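Local structure of membrane-bound lytic murein transglycosylase (Agrobacterium tumefaciens, 2PNW) at residues D133-P136 and D137-P141; R159-D163 and E164-R168; S179-D182 and L183-H187; R219-D223 and R224-D228; E247-G250 and V251-N255. The protein probably cleaves the glycan strands of peptidoglycan between N-acetylmuramic acid and N-acetylglucosamine, as lytic transglycosylases of the MltA family do. All blocks are in the same frame, centred on the assembly; numbering follows the deposited sequence.

Interaction 1: D133-P136 and D137-P141; sequences DNRP and DGFDP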
# COMPACT_ATOMS: atom_id res chain seq x y z
N ASP A 133 25.18 -1.20 11.83
CA ASP A 133 25.81 -0.42 12.90
C ASP A 133 25.26 -0.77 14.29
O ASP A 133 25.98 -0.67 15.28
CB ASP A 133 25.61 1.09 12.68
CG ASP A 133 26.20 1.59 11.36
OD1 ASP A 133 27.04 0.86 10.75
OD2 ASP A 133 25.81 2.72 10.94
N ASN A 134 23.98 -1.19 14.37
CA ASN A 134 23.38 -1.38 15.69
C ASN A 134 22.75 -2.76 15.94
O ASN A 134 22.32 -3.04 17.06
CB ASN A 134 22.40 -0.24 16.05
CG ASN A 134 21.14 -0.23 15.18
OD1 ASN A 134 21.07 -0.94 14.18
ND2 ASN A 134 20.15 0.59 15.55
N ARG A 135 22.70 -3.61 14.91
CA ARG A 135 22.06 -4.94 15.06
C ARG A 135 22.83 -5.77 16.06
O ARG A 135 24.02 -6.05 15.88
CB ARG A 135 21.98 -5.67 13.73
CG ARG A 135 21.12 -6.97 13.78
CD ARG A 135 21.15 -7.68 12.43
NE ARG A 135 20.47 -6.90 11.39
CZ ARG A 135 21.09 -6.28 10.39
NH1 ARG A 135 22.42 -6.32 10.31
NH2 ARG A 135 20.39 -5.59 9.50
N PRO A 136 22.15 -6.18 17.15
CA PRO A 136 22.83 -7.00 18.15
C PRO A 136 23.10 -8.41 17.63
O PRO A 136 22.45 -8.89 16.70
CB PRO A 136 21.88 -6.99 19.35
CG PRO A 136 20.58 -6.45 18.87
CD PRO A 136 20.74 -5.87 17.49
N ASP A 137 24.10 -9.05 18.23
CA ASP A 137 24.44 -10.43 17.94
C ASP A 137 23.20 -11.31 18.12
O ASP A 137 22.52 -11.22 19.15
CB ASP A 137 25.56 -10.89 18.87
CG ASP A 137 26.92 -10.34 18.47
OD1 ASP A 137 27.00 -9.63 17.43
OD2 ASP A 137 27.90 -10.63 19.18
N GLY A 138 22.90 -12.09 17.10
CA GLY A 138 21.76 -13.02 17.12
C GLY A 138 20.40 -12.44 16.76
O GLY A 138 19.41 -13.18 16.65
N PHE A 139 20.35 -11.13 16.54
CA PHE A 139 19.07 -10.47 16.14
C PHE A 139 18.65 -10.95 14.77
O PHE A 139 19.48 -11.17 13.89
CB PHE A 139 19.28 -8.93 16.09
CG PHE A 139 18.06 -8.12 16.45
CD1 PHE A 139 17.59 -8.10 17.77
CD2 PHE A 139 17.43 -7.33 15.50
CE1 PHE A 139 16.47 -7.30 18.13
CE2 PHE A 139 16.32 -6.52 15.86
CZ PHE A 139 15.85 -6.52 17.17
N ASP A 140 17.34 -11.16 14.58
CA ASP A 140 16.79 -11.62 13.31
C ASP A 140 17.09 -10.59 12.21
O ASP A 140 16.62 -9.45 12.28
CB ASP A 140 15.27 -11.80 13.49
CG ASP A 140 14.58 -12.32 12.26
OD1 ASP A 140 15.08 -12.18 11.13
OD2 ASP A 140 13.46 -12.84 12.42
N PRO A 141 17.92 -10.95 11.20
CA PRO A 141 18.32 -9.92 10.23
C PRO A 141 17.18 -9.42 9.31
O PRO A 141 17.36 -8.44 8.59
CB PRO A 141 19.43 -10.61 9.42
CG PRO A 141 19.03 -12.11 9.49
CD PRO A 141 18.56 -12.25 10.92
O HOH W 1 17.80 -7.02 12.11
O HOH W 2 17.53 -5.72 9.05
O HOH W 3 25.85 -8.09 15.48

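Interaction 2: R159-D163 and E164-R168; sequences RRAID and EGCLR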
# COMPACT_ATOMS: atom_id res chain seq x y z
N ARG A 159 1.84 -6.48 19.00
CA ARG A 159 0.51 -5.87 19.02
C ARG A 159 -0.21 -6.15 20.35
O ARG A 159 -0.77 -5.24 20.99
CB ARG A 159 -0.31 -6.41 17.83
CG ARG A 159 -1.79 -5.92 17.80
CD ARG A 159 -2.52 -6.44 16.59
NE ARG A 159 -1.98 -5.91 15.34
CZ ARG A 159 -2.21 -4.66 14.91
NH1 ARG A 159 -2.98 -3.84 15.63
NH2 ARG A 159 -1.67 -4.25 13.76
N ARG A 160 -0.14 -7.41 20.81
CA ARG A 160 -0.84 -7.73 22.08
C ARG A 160 -0.32 -6.88 23.23
O ARG A 160 -1.12 -6.30 24.01
CB ARG A 160 -0.68 -9.22 22.43
CG ARG A 160 -1.30 -9.56 23.80
CD ARG A 160 -1.30 -11.07 24.02
NE ARG A 160 -1.88 -11.36 25.33
CZ ARG A 160 -2.36 -12.56 25.70
NH1 ARG A 160 -2.32 -13.58 24.85
NH2 ARG A 160 -2.85 -12.72 26.92
N ALA A 161 1.00 -6.80 23.38
CA ALA A 161 1.60 -6.08 24.50
C ALA A 161 1.22 -4.58 24.44
O ALA A 161 0.98 -3.93 25.45
CB ALA A 161 3.10 -6.26 24.52
N ILE A 162 1.17 -4.06 23.22
CA ILE A 162 0.80 -2.64 23.03
C ILE A 162 -0.70 -2.42 23.35
O ILE A 162 -1.05 -1.52 24.14
CB ILE A 162 1.19 -2.15 21.63
CG1 ILE A 162 2.73 -2.30 21.45
CG2 ILE A 162 0.72 -0.68 21.41
CD1 ILE A 162 3.13 -2.36 19.95
N ASP A 163 -1.55 -3.29 22.82
CA ASP A 163 -2.99 -3.26 23.14
C ASP A 163 -3.26 -3.42 24.64
O ASP A 163 -4.24 -2.86 25.14
CB ASP A 163 -3.77 -4.35 22.38
CG ASP A 163 -3.97 -4.02 20.91
OD1 ASP A 163 -3.65 -2.89 20.48
OD2 ASP A 163 -4.53 -4.89 20.18
N GLU A 164 -2.40 -4.15 25.34
CA GLU A 164 -2.55 -4.38 26.80
C GLU A 164 -1.96 -3.23 27.64
O GLU A 164 -2.05 -3.24 28.88
CB GLU A 164 -1.93 -5.71 27.21
CG GLU A 164 -2.66 -6.95 26.69
CD GLU A 164 -1.93 -8.25 27.06
OE1 GLU A 164 -0.68 -8.25 27.24
OE2 GLU A 164 -2.61 -9.28 27.11
N GLY A 165 -1.36 -2.24 26.97
CA GLY A 165 -1.03 -0.97 27.63
C GLY A 165 0.43 -0.58 27.84
O GLY A 165 0.72 0.35 28.61
N CYS A 166 1.38 -1.20 27.15
CA CYS A 166 2.79 -0.93 27.51
C CYS A 166 3.28 0.48 27.12
O CYS A 166 4.37 0.89 27.56
CB CYS A 166 3.73 -2.01 26.97
SG CYS A 166 3.88 -2.05 25.18
N LEU A 167 2.51 1.20 26.31
CA LEU A 167 2.89 2.56 25.86
C LEU A 167 2.09 3.70 26.53
O LEU A 167 2.23 4.87 26.17
CB LEU A 167 2.75 2.69 24.34
CG LEU A 167 3.64 1.76 23.48
CD1 LEU A 167 3.39 2.05 21.97
CD2 LEU A 167 5.12 1.89 23.81
N ARG A 168 1.22 3.34 27.47
CA ARG A 168 0.33 4.32 28.12
C ARG A 168 1.08 5.37 28.94
O ARG A 168 2.12 5.08 29.52
CB ARG A 168 -0.65 3.62 29.08
CG ARG A 168 -1.70 2.76 28.43
CD ARG A 168 -2.62 2.20 29.51
NE ARG A 168 -3.61 3.21 29.92
CZ ARG A 168 -4.18 3.29 31.12
NH1 ARG A 168 -3.87 2.43 32.09
NH2 ARG A 168 -5.07 4.25 31.37
O HOH W 4 -1.57 -10.86 29.23
O HOH W 5 -0.12 0.75 25.15

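Interaction 3: S179-D182 and L183-H187; sequences SKVD and LFFVH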
# COMPACT_ATOMS: atom_id res chain seq x y z
N SER A 179 -13.64 1.85 17.89
CA SER A 179 -13.73 0.48 17.34
C SER A 179 -12.35 -0.15 17.18
O SER A 179 -11.54 0.34 16.39
CB SER A 179 -14.46 0.50 16.01
OG SER A 179 -14.33 -0.76 15.34
N LYS A 180 -12.08 -1.24 17.90
CA LYS A 180 -10.78 -1.91 17.72
C LYS A 180 -10.63 -2.55 16.35
O LYS A 180 -9.53 -2.56 15.78
CB LYS A 180 -10.41 -2.85 18.90
CG LYS A 180 -11.13 -4.16 18.99
CD LYS A 180 -10.75 -4.84 20.31
CE LYS A 180 -11.85 -5.77 20.79
NZ LYS A 180 -11.47 -6.35 22.13
N VAL A 181 -11.73 -3.06 15.77
CA VAL A 181 -11.65 -3.67 14.47
C VAL A 181 -11.42 -2.62 13.37
O VAL A 181 -10.62 -2.84 12.45
CB VAL A 181 -12.86 -4.58 14.15
CG1 VAL A 181 -12.79 -5.05 12.70
CG2 VAL A 181 -12.83 -5.80 15.11
N ASP A 182 -12.09 -1.48 13.48
CA ASP A 182 -11.92 -0.44 12.47
C ASP A 182 -10.47 0.04 12.53
O ASP A 182 -9.84 0.26 11.47
CB ASP A 182 -12.89 0.73 12.70
CG ASP A 182 -14.34 0.42 12.26
OD1 ASP A 182 -14.56 -0.60 11.60
OD2 ASP A 182 -15.25 1.21 12.59
N LEU A 183 -9.94 0.22 13.74
CA LEU A 183 -8.53 0.63 13.87
C LEU A 183 -7.57 -0.44 13.34
O LEU A 183 -6.56 -0.12 12.68
CB LEU A 183 -8.22 0.98 15.32
CG LEU A 183 -6.75 1.33 15.60
CD1 LEU A 183 -6.27 2.52 14.74
CD2 LEU A 183 -6.64 1.64 17.08
N PHE A 184 -7.84 -1.71 13.64
CA PHE A 184 -7.05 -2.80 13.04
C PHE A 184 -6.97 -2.69 11.52
O PHE A 184 -5.87 -2.80 10.93
CB PHE A 184 -7.58 -4.20 13.48
CG PHE A 184 -6.70 -5.35 13.02
CD1 PHE A 184 -5.65 -5.80 13.82
CD2 PHE A 184 -6.89 -5.93 11.77
CE1 PHE A 184 -4.84 -6.88 13.42
CE2 PHE A 184 -6.07 -7.01 11.34
CZ PHE A 184 -5.03 -7.47 12.18
N PHE A 185 -8.11 -2.50 10.86
CA PHE A 185 -8.10 -2.37 9.41
C PHE A 185 -7.35 -1.12 8.89
O PHE A 185 -6.79 -1.15 7.81
CB PHE A 185 -9.51 -2.43 8.85
CG PHE A 185 -9.98 -3.85 8.63
CD1 PHE A 185 -9.84 -4.45 7.38
CD2 PHE A 185 -10.54 -4.58 9.67
CE1 PHE A 185 -10.26 -5.77 7.16
CE2 PHE A 185 -10.97 -5.90 9.47
CZ PHE A 185 -10.85 -6.49 8.22
N VAL A 186 -7.36 -0.05 9.68
CA VAL A 186 -6.48 1.11 9.40
C VAL A 186 -4.98 0.71 9.45
O VAL A 186 -4.20 1.10 8.58
CB VAL A 186 -6.81 2.27 10.37
CG1 VAL A 186 -5.70 3.35 10.36
CG2 VAL A 186 -8.19 2.85 9.99
N HIS A 187 -4.57 -0.07 10.44
CA HIS A 187 -3.20 -0.62 10.43
C HIS A 187 -2.92 -1.38 9.14
O HIS A 187 -1.85 -1.24 8.56
CB HIS A 187 -2.96 -1.56 11.62
CG HIS A 187 -2.77 -0.85 12.94
ND1 HIS A 187 -1.71 -1.13 13.78
CD2 HIS A 187 -3.48 0.14 13.54
CE1 HIS A 187 -1.78 -0.36 14.85
NE2 HIS A 187 -2.85 0.41 14.74

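Interaction 4: R219-D223 and R224-D228; sequences RLLLD and RGELD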
# COMPACT_ATOMS: atom_id res chain seq x y z
N ARG A 219 -6.49 -15.43 6.41
CA ARG A 219 -5.94 -16.78 6.27
C ARG A 219 -6.12 -17.60 7.54
O ARG A 219 -6.41 -18.80 7.48
CB ARG A 219 -4.46 -16.70 5.86
CG ARG A 219 -3.75 -18.04 5.66
CD ARG A 219 -4.53 -19.01 4.77
NE ARG A 219 -4.79 -18.49 3.43
CZ ARG A 219 -5.57 -19.10 2.54
NH1 ARG A 219 -6.18 -20.24 2.84
NH2 ARG A 219 -5.74 -18.55 1.34
N LEU A 220 -5.97 -16.96 8.70
CA LEU A 220 -6.18 -17.64 9.97
C LEU A 220 -7.61 -18.15 10.03
O LEU A 220 -7.86 -19.28 10.45
CB LEU A 220 -5.93 -16.70 11.16
CG LEU A 220 -6.22 -17.28 12.55
CD1 LEU A 220 -5.46 -18.53 12.80
CD2 LEU A 220 -5.92 -16.29 13.67
N LEU A 221 -8.55 -17.30 9.64
CA LEU A 221 -9.96 -17.69 9.71
C LEU A 221 -10.30 -18.79 8.69
O LEU A 221 -11.06 -19.70 9.03
CB LEU A 221 -10.87 -16.46 9.56
CG LEU A 221 -10.76 -15.46 10.72
CD1 LEU A 221 -11.55 -14.18 10.39
CD2 LEU A 221 -11.23 -16.07 12.06
N LEU A 222 -9.74 -18.72 7.48
CA LEU A 222 -9.90 -19.81 6.51
C LEU A 222 -9.31 -21.12 7.01
O LEU A 222 -9.96 -22.19 6.89
CB LEU A 222 -9.26 -19.45 5.17
CG LEU A 222 -9.94 -18.32 4.42
CD1 LEU A 222 -9.06 -17.95 3.23
CD2 LEU A 222 -11.32 -18.77 3.96
N ASP A 223 -8.11 -21.05 7.60
CA ASP A 223 -7.39 -22.24 8.06
C ASP A 223 -8.16 -22.90 9.19
O ASP A 223 -8.14 -24.13 9.31
CB ASP A 223 -5.96 -21.91 8.53
CG ASP A 223 -4.97 -21.68 7.36
OD1 ASP A 223 -5.30 -21.89 6.17
OD2 ASP A 223 -3.82 -21.28 7.67
N ARG A 224 -8.83 -22.10 10.01
CA ARG A 224 -9.62 -22.62 11.11
C ARG A 224 -11.04 -23.00 10.65
O ARG A 224 -11.86 -23.39 11.46
CB ARG A 224 -9.72 -21.59 12.25
CG ARG A 224 -8.41 -21.30 13.06
CD ARG A 224 -8.21 -22.31 14.19
NE ARG A 224 -9.15 -22.08 15.28
CZ ARG A 224 -9.40 -22.92 16.30
NH1 ARG A 224 -8.75 -24.07 16.40
NH2 ARG A 224 -10.27 -22.57 17.24
N GLY A 225 -11.35 -22.86 9.36
CA GLY A 225 -12.68 -23.23 8.85
C GLY A 225 -13.80 -22.28 9.28
O GLY A 225 -14.98 -22.66 9.29
N GLU A 226 -13.44 -21.05 9.63
CA GLU A 226 -14.45 -20.05 10.08
C GLU A 226 -15.15 -19.33 8.93
O GLU A 226 -16.30 -18.87 9.07
CB GLU A 226 -13.84 -19.01 11.01
CG GLU A 226 -13.08 -19.57 12.21
CD GLU A 226 -13.98 -20.20 13.26
OE1 GLU A 226 -15.23 -20.12 13.15
OE2 GLU A 226 -13.41 -20.77 14.20
N LEU A 227 -14.46 -19.20 7.80
CA LEU A 227 -15.01 -18.53 6.65
C LEU A 227 -14.86 -19.40 5.42
O LEU A 227 -13.98 -20.26 5.35
CB LEU A 227 -14.33 -17.15 6.45
CG LEU A 227 -14.52 -16.10 7.56
CD1 LEU A 227 -13.55 -14.94 7.38
CD2 LEU A 227 -15.94 -15.58 7.58
N ASP A 228 -15.73 -19.16 4.45
CA ASP A 228 -15.75 -19.86 3.17
C ASP A 228 -14.77 -19.22 2.19
O ASP A 228 -14.88 -18.03 1.89
CB ASP A 228 -17.19 -19.77 2.62
CG ASP A 228 -17.40 -20.55 1.32
OD1 ASP A 228 -16.44 -21.08 0.71
OD2 ASP A 228 -18.57 -20.59 0.89
O HOH W 6 -12.02 -22.46 5.23

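Interaction 5: E247-G250 and V251-N255; sequences EVDG and VLWHN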
# COMPACT_ATOMS: atom_id res chain seq x y z
N GLU A 247 -13.83 -13.43 20.90
CA GLU A 247 -12.72 -14.08 20.20
C GLU A 247 -11.83 -13.08 19.40
O GLU A 247 -10.83 -13.46 18.78
CB GLU A 247 -13.28 -15.18 19.28
CG GLU A 247 -13.92 -16.37 20.06
CD GLU A 247 -15.29 -16.05 20.73
OE1 GLU A 247 -16.12 -15.35 20.11
OE2 GLU A 247 -15.56 -16.52 21.87
N VAL A 248 -12.26 -11.83 19.37
CA VAL A 248 -11.62 -10.82 18.51
C VAL A 248 -10.15 -10.63 18.88
O VAL A 248 -9.31 -10.71 17.99
CB VAL A 248 -12.41 -9.49 18.51
CG1 VAL A 248 -11.55 -8.35 17.92
CG2 VAL A 248 -13.68 -9.68 17.73
N ASP A 249 -9.84 -10.41 20.16
CA ASP A 249 -8.43 -10.16 20.54
C ASP A 249 -7.51 -11.28 20.11
O ASP A 249 -6.42 -11.02 19.60
CB ASP A 249 -8.26 -9.88 22.05
CG ASP A 249 -8.87 -8.58 22.49
OD1 ASP A 249 -9.15 -7.71 21.63
OD2 ASP A 249 -9.07 -8.42 23.71
N GLY A 250 -7.91 -12.53 20.33
CA GLY A 250 -7.04 -13.67 19.97
C GLY A 250 -6.69 -13.69 18.50
O GLY A 250 -5.56 -14.02 18.12
N VAL A 251 -7.67 -13.33 17.67
CA VAL A 251 -7.50 -13.31 16.24
C VAL A 251 -6.63 -12.10 15.83
O VAL A 251 -5.70 -12.25 15.07
CB VAL A 251 -8.86 -13.28 15.52
CG1 VAL A 251 -8.70 -13.02 14.00
CG2 VAL A 251 -9.62 -14.63 15.76
N LEU A 252 -6.98 -10.90 16.30
CA LEU A 252 -6.18 -9.71 15.91
C LEU A 252 -4.73 -9.88 16.35
O LEU A 252 -3.81 -9.49 15.63
CB LEU A 252 -6.75 -8.45 16.55
CG LEU A 252 -8.20 -8.14 16.12
CD1 LEU A 252 -8.57 -6.70 16.54
CD2 LEU A 252 -8.42 -8.39 14.60
N TRP A 253 -4.53 -10.45 17.53
CA TRP A 253 -3.18 -10.55 18.10
C TRP A 253 -2.28 -11.60 17.43
O TRP A 253 -1.05 -11.62 17.64
CB TRP A 253 -3.28 -10.78 19.62
CG TRP A 253 -3.81 -9.59 20.39
CD1 TRP A 253 -3.86 -8.28 19.97
CD2 TRP A 253 -4.32 -9.59 21.73
NE1 TRP A 253 -4.40 -7.49 20.95
CE2 TRP A 253 -4.67 -8.26 22.05
CE3 TRP A 253 -4.52 -10.60 22.70
CZ2 TRP A 253 -5.21 -7.91 23.29
CZ3 TRP A 253 -5.04 -10.24 23.94
CH2 TRP A 253 -5.38 -8.91 24.23
N HIS A 254 -2.88 -12.45 16.59
CA HIS A 254 -2.15 -13.34 15.66
C HIS A 254 -1.28 -12.49 14.75
O HIS A 254 -0.21 -12.92 14.32
CB HIS A 254 -3.14 -14.14 14.82
CG HIS A 254 -2.51 -14.95 13.73
ND1 HIS A 254 -1.70 -16.03 13.98
CD2 HIS A 254 -2.64 -14.88 12.38
CE1 HIS A 254 -1.33 -16.58 12.83
NE2 HIS A 254 -1.88 -15.89 11.84
N ASN A 255 -1.75 -11.29 14.42
CA ASN A 255 -0.91 -10.32 13.69
C ASN A 255 -0.06 -9.54 14.68
O ASN A 255 -0.49 -8.56 15.28
CB ASN A 255 -1.77 -9.35 12.85
CG ASN A 255 -0.89 -8.31 12.14
OD1 ASN A 255 0.23 -8.62 11.75
ND2 ASN A 255 -1.39 -7.08 12.02

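Interaction 1: D133-P136 and D137-P141
Arg135 and Pro136 meet Phe139 round a type II beta turn that runs from Pro136 to Phe139. The turn is closed by the bond from Phe139 N to Pro136 O, 3.1 Å long. The donor stands above the carbonyl plane, 43° out of it. Gly138 takes the positive phi of this turn type.

From CB of Arg135 the chain goes to CG, which lies anti to the backbone N (chi1 -171°) and so heads for the second half of the turn. CG rests 3.5 Å from Phe139 CB. CD passes near the Phe139 carbonyl oxygen. The chain then bends at chi3, and NE comes 3.9 Å from Pro141 CA. Two waters lie at the guanidinium edge, in its plane. One accepts from Arg135 NE and is within hydrogen-bonding distance of Asp140 O. The other accepts from Arg135 NH2 and is equally close to Pro141 O.

The Pro136 ring packs on the Phe139 ring. Its CD sits 4.1 Å from the ring centroid in an off-centre CH-pi contact, and its CG is 3.6 Å from Phe139 CD1. Phe139 also stacks with Tyr155, and Ile153 of strand 152-154 touches both Pro136 and Phe139.

The charged end thus approaches the backbone carbonyls through water rather than directly. The apolar rings, the aliphatic part of Arg135 and a single backbone bond make the direct contact in this surface loop.

Interaction 2: R159-D163 and E164-R168
Arg160 and Glu164 pair one turn apart where helix 159-163 ends, and behind them the chain folds back in a Schellman motif. Gly165 is the first residue to leave helical angles and has positive phi. Two backbone bonds return into the last turn. Cys166 N donates to Ala161 O at 3.2 Å, and Gly165 N donates to Ile162 O at 2.9 Å. A further bond runs from Glu164 N to Arg160 O. A water adds to the turn: it donates to Ile162 O and accepts from Leu167 N.

The tight side is apolar. Cys166 SG stands between its backbone N and carbonyl carbon (chi1 67°), which turns it back onto the helix. There it lies 3.9 Å from Ile162 CG1. Ile162 CG2 meets Leu167 CD1, also at 3.9 Å. Both Ile162 and Leu167 are buried against Tyr121 and Phe260, on strands 118-121 and 259-263.

The other side faces solvent. The Arg160 chain is extended from CG to NE, and Glu164 is extended beyond CG. Their ends meet in a salt bridge, Arg160 NE to Glu164 OE2 at 2.8 Å. OE2 lies near the guanidinium plane, but the donor approaches from above the carboxylate plane, and the two planes are 82° apart. Water 4 accepts from Arg160 NH2 and donates to Glu164 OE2.

Glu164 OE2 therefore accepts hydrogen bonds from both NE and a water. The bridge is one-pronged, through NE, and the water links NH2 to OE2. The carboxylate charge is probably well compensated.

Interaction 3: S179-D182 and L183-H187
The first turns of helix 180-189 hold this contact, with Ser179 at the N-cap. Ser179 OG accepts from Asp182 N at 3.0 Å, with an N-H...O angle of 161°. The serine CB-OG bond is turned anti to its backbone N (chi1 169°), which sets OG over the start of the helix. Backbone bonds then follow at i to i+4 spacing. Leu183 N donates to Ser179 O, Phe184 N to Lys180 O, Phe185 N to Val181 O at 3.0 Å, and Val186 N to Asp182 O.

Val181 and Phe185 lie side by side, pointing the same way. Val181 CG1 is 3.8 Å from Phe185 CE2. Val181 O lies at the ring edge, in the ring plane, 3.3 Å from Phe185 CD2. The same oxygen is thus bonded by Phe185 N and brushed by the ring of that residue.

This helix belongs to the MltA-specific insert region and packs against several of its elements. Val181 and Phe185 face helix 234-243, where Phe185 also makes a cation-pi contact with Arg238. Leu183 turns to strands 96-109 and 118-121. The polar ends leave the helix: Lys180 NZ bridges to Asp249 OD1, and Asp182 OD1 to Arg238 NH1.

On the side of strand 96-109, Val186 CG2 comes 3.4 Å from Asp182 O, and both residues touch Leu106 of that strand.

Interaction 4: R219-D223 and R224-D228
Leu221 and Leu227 meet where helix 217-223 ends and the chain turns back. The backbone bonds form a Schellman motif. Glu226 N donates to Leu221 O at 2.8 Å, and Gly225 N to Leu222 O at 2.9 Å. Gly225 has the positive phi of the motif. One more helical bond runs from Arg224 N to Leu220 O.

The apolar contacts lie beside these bonds. Leu221 CD1 touches Leu227 CD1 at 3.7 Å. Leu221 CD2 lies 4.0 Å from Glu226 CG, and these two side chains cross at about a right angle. Leu222 CD2 is 4.2 Å from Leu227 CB. Leu220 and Arg224 lie side by side, with Leu220 CD1 4.1 Å from Arg224 CG. The Arg224 chain then bends at chi2 and chi3, and its charged end leads away.

Water supplies the last link. Water 6 donates to both Leu222 O and Leu227 O. Leu227 N, by contrast, is buried by the contact and has no partner in the model.

Leu221 and Leu227 also rest on Trp240 of helix 234-243, and Leu227 reaches Ile237. Leu222 touches Pro229 and Ile232 in the loop leading to that helix. The turn therefore joins the end of helix 217-223 to the flank of helix 234-243.

Interaction 5: E247-G250 and V251-N255
Helix 248-252 and the residues that follow carry this contact, within the MltA-specific insert region. Asp249 and Trp253 lie side by side, one turn apart. Asp249 CB sits over the six-membered ring of Trp253, 3.6 Å from its centroid and only 5° off the ring normal. The carboxylate stacks on the indole, with planes 20° apart. Both side chains have CG beside the backbone N and anti to the carbonyl carbon, which sends them the same way. Asp249 O lies over one face of the indole, 3.1 Å from Trp253 CG, and also accepts from Trp253 N at 2.9 Å.

On the buried side, Val248 CG1 meets Leu252 CD1 at 3.7 Å. Leu252 N donates to Val248 O almost straight. The bonds of Val251 N to Glu247 O and to Val248 O are weak. Val248 and Leu252 pack on helix 180-189.

The polar ends find partners elsewhere. The carboxylate has its lysine partner, Lys180, on helix 180-189, and Trp253 NE1 donates to Asp163 OD2. These bonds probably hold the acid and the indole in their stack. The lysine would offset the negative charge lying over the aromatic ring.

How the interactions relate
Interaction 1 stands apart, in a surface loop whose centre is at least 24 Å from the other centres. Its contacts are a turn bond, ring packing and water bridges. Interactions 2, 3 and 5 touch one another. Polar side-chain bonds tie interaction 5 to both interactions 2 and 3. Interaction 4 joins this group through Leu220, which packs on His254. Interaction 3 lies nearest the centre of the chain and rests on regular helical bonds and buried apolar groups. Interactions 2 and 4 each end a different helix in a Schellman motif. They differ at the surface: interaction 2 adds a salt bridge, whereas interaction 4 relies on leucine packing.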